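Local coordinates for protein DNMT2 (Spodoptera frugiperda, PDB 4H0N) that probably methylates cytosine 38 in the anticodon loop of tRNA(Asp), using S-adenosyl-L-methionine, and also acts as a DNA cytosine-5 methyltransferase, at residues Cys231-Ala236 / Lys288-Ile293. The protein carries 3 engineered substitutions. Numbering follows the deposited sequence.
Sequences CCFTKA and KEVLMI
F233 reaches from the loop segment 231-236 to V290 and I293 on the helical segment 288-293, and this buried apolar cluster makes the whole contact. Along the loop, C231 comes first: its backbone N is hydrogen-bonded to S246 OG, and its carbonyl O lies 4.1 Å above the plane of the F233 ring, over the centre. C232, F233 and T234 form the Cys-Phe-Thr tripeptide that is a hallmark of the Dnmt2 family. The F233 ring is set beside its backbone N and anti to its carbonyl carbon (chi1 -57°), which sends it across to the helix. Its two faces are treated differently: one receives the C231 carbonyl, the other the branched end of V290, whose CG2 lies over the ring while CG1 approaches F233 CD2 at 3.9 Å. I293 comes to the rim instead, its CG2 near the ring plane and 3.8 Å from F233 CE2. The same isoleucine adds its other branch, with CD1 3.9 Å from F233 CZ. An alanine in place of F233 would probably leave V290 and I293 without their aromatic partner and open a gap between loop and helix. Next, T234 OG1 accepts from A236 N at 3.1 Å, an ST turn that bends the loop as it draws away from helix 288-293. The loop lies between strands 222-223 and 247-248, in the part of the chain that, as in other C5-methyltransferases, probably forms the target-recognition domain beside the Rossmann-like catalytic sheet. Y237 packs edge-to-face with F233. The V290 side chain is about 11 Å from the bound S-adenosyl-L-homocysteine, near the cofactor pocket but not in it. F233 packs the loop against helix 287-293, while V290 touches L315 on helix 308-316 alongside.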
loop_
_atom_site.group_PDB
_atom_site.type_symbol
_atom_site.label_atom_id
_atom_site.label_comp_id
_atom_site.label_asym_id
_atom_site.label_seq_id
_atom_site.Cartn_x
_atom_site.Cartn_y
_atom_site.Cartn_z
ATOM N N CYS A 231 5.128 -9.874 8.247
ATOM C CA CYS A 231 3.691 -9.760 8.035
ATOM C C CYS A 231 3.301 -8.409 7.453
ATOM O O CYS A 231 4.063 -7.449 7.514
ATOM C CB CYS A 231 2.923 -10.029 9.328
ATOM S SG CYS A 231 2.811 -11.780 9.759
ATOM N N CYS A 232 2.102 -8.357 6.885
ATOM C CA CYS A 232 1.551 -7.133 6.302
ATOM C C CYS A 232 1.233 -6.067 7.355
ATOM O O CYS A 232 0.465 -6.308 8.290
ATOM C CB CYS A 232 0.282 -7.464 5.516
ATOM S SG CYS A 232 -0.389 -6.088 4.560
ATOM N N PHE A 233 1.825 -4.889 7.199
ATOM C CA PHE A 233 1.500 -3.769 8.067
ATOM C C PHE A 233 0.135 -3.179 7.697
ATOM O O PHE A 233 -0.177 -2.994 6.515
ATOM C CB PHE A 233 2.582 -2.690 7.986
ATOM C CG PHE A 233 3.960 -3.185 8.319
ATOM C CD1 PHE A 233 4.298 -3.512 9.619
ATOM C CD2 PHE A 233 4.922 -3.307 7.334
ATOM C CE1 PHE A 233 5.566 -3.968 9.924
ATOM C CE2 PHE A 233 6.191 -3.761 7.635
ATOM C CZ PHE A 233 6.512 -4.093 8.928
ATOM N N THR A 234 -0.682 -2.895 8.708
ATOM C CA THR A 234 -1.974 -2.246 8.480
ATOM C C THR A 234 -1.988 -0.872 9.129
ATOM O O THR A 234 -0.970 -0.416 9.648
ATOM C CB THR A 234 -3.148 -3.077 9.036
ATOM O OG1 THR A 234 -3.112 -3.077 10.471
ATOM C CG2 THR A 234 -3.087 -4.508 8.517
ATOM N N LYS A 235 -3.137 -0.210 9.097
ATOM C CA LYS A 235 -3.285 1.072 9.774
ATOM C C LYS A 235 -3.410 0.876 11.280
ATOM O O LYS A 235 -3.210 1.811 12.058
ATOM C CB LYS A 235 -4.495 1.838 9.237
ATOM C CG LYS A 235 -5.648 0.956 8.793
ATOM C CD LYS A 235 -6.981 1.563 9.194
ATOM C CE LYS A 235 -8.073 1.249 8.186
ATOM N NZ LYS A 235 -8.504 2.475 7.455
ATOM N N ALA A 236 -3.731 -0.348 11.688
ATOM C CA ALA A 236 -3.942 -0.652 13.097
ATOM C C ALA A 236 -2.670 -1.151 13.777
ATOM O O ALA A 236 -2.715 -1.626 14.912
ATOM C CB ALA A 236 -5.065 -1.668 13.256
ATOM N N LYS A 288 10.297 4.900 9.582
ATOM C CA LYS A 288 11.401 4.922 8.631
ATOM C C LYS A 288 11.664 3.527 8.069
ATOM O O LYS A 288 11.808 3.347 6.859
ATOM C CB LYS A 288 12.651 5.455 9.330
ATOM C CG LYS A 288 13.849 5.691 8.437
ATOM C CD LYS A 288 14.992 6.284 9.249
ATOM C CE LYS A 288 16.232 6.508 8.404
ATOM N NZ LYS A 288 17.359 7.036 9.223
ATOM N N GLU A 289 11.720 2.543 8.961
ATOM C CA GLU A 289 11.948 1.160 8.564
ATOM C C GLU A 289 10.811 0.629 7.702
ATOM O O GLU A 289 11.042 -0.033 6.694
ATOM C CB GLU A 289 12.158 0.279 9.796
ATOM C CG GLU A 289 13.551 0.408 10.406
ATOM C CD GLU A 289 13.614 -0.020 11.870
ATOM O OE1 GLU A 289 12.550 -0.121 12.528
ATOM O OE2 GLU A 289 14.740 -0.250 12.362
ATOM N N VAL A 290 9.580 0.926 8.096
ATOM C CA VAL A 290 8.421 0.511 7.319
ATOM C C VAL A 290 8.454 1.147 5.926
ATOM O O VAL A 290 8.076 0.517 4.940
ATOM C CB VAL A 290 7.115 0.868 8.048
ATOM C CG1 VAL A 290 5.900 0.449 7.223
ATOM C CG2 VAL A 290 7.094 0.222 9.428
ATOM N N LEU A 291 8.930 2.387 5.851
ATOM C CA LEU A 291 9.101 3.072 4.570
ATOM C C LEU A 291 10.111 2.360 3.667
ATOM O O LEU A 291 9.889 2.225 2.463
ATOM C CB LEU A 291 9.499 4.538 4.781
ATOM C CG LEU A 291 8.352 5.543 4.977
ATOM C CD1 LEU A 291 8.856 6.857 5.550
ATOM C CD2 LEU A 291 7.625 5.791 3.663
ATOM N N MET A 292 11.214 1.905 4.259
ATOM C CA MET A 292 12.236 1.145 3.536
ATOM C C MET A 292 11.720 -0.234 3.155
ATOM O O MET A 292 12.004 -0.735 2.068
ATOM C CB MET A 292 13.497 0.988 4.383
ATOM C CG MET A 292 14.304 2.251 4.574
ATOM S SD MET A 292 14.831 2.967 3.012
ATOM C CE MET A 292 14.148 4.619 3.171
ATOM N N ILE A 293 10.974 -0.845 4.067
ATOM C CA ILE A 293 10.312 -2.117 3.803
ATOM C C ILE A 293 9.320 -2.010 2.641
ATOM O O ILE A 293 9.226 -2.917 1.816
ATOM C CB ILE A 293 9.597 -2.645 5.067
ATOM C CG1 ILE A 293 10.629 -3.133 6.083
ATOM C CG2 ILE A 293 8.638 -3.777 4.722
ATOM C CD1 ILE A 293 10.066 -3.367 7.474
#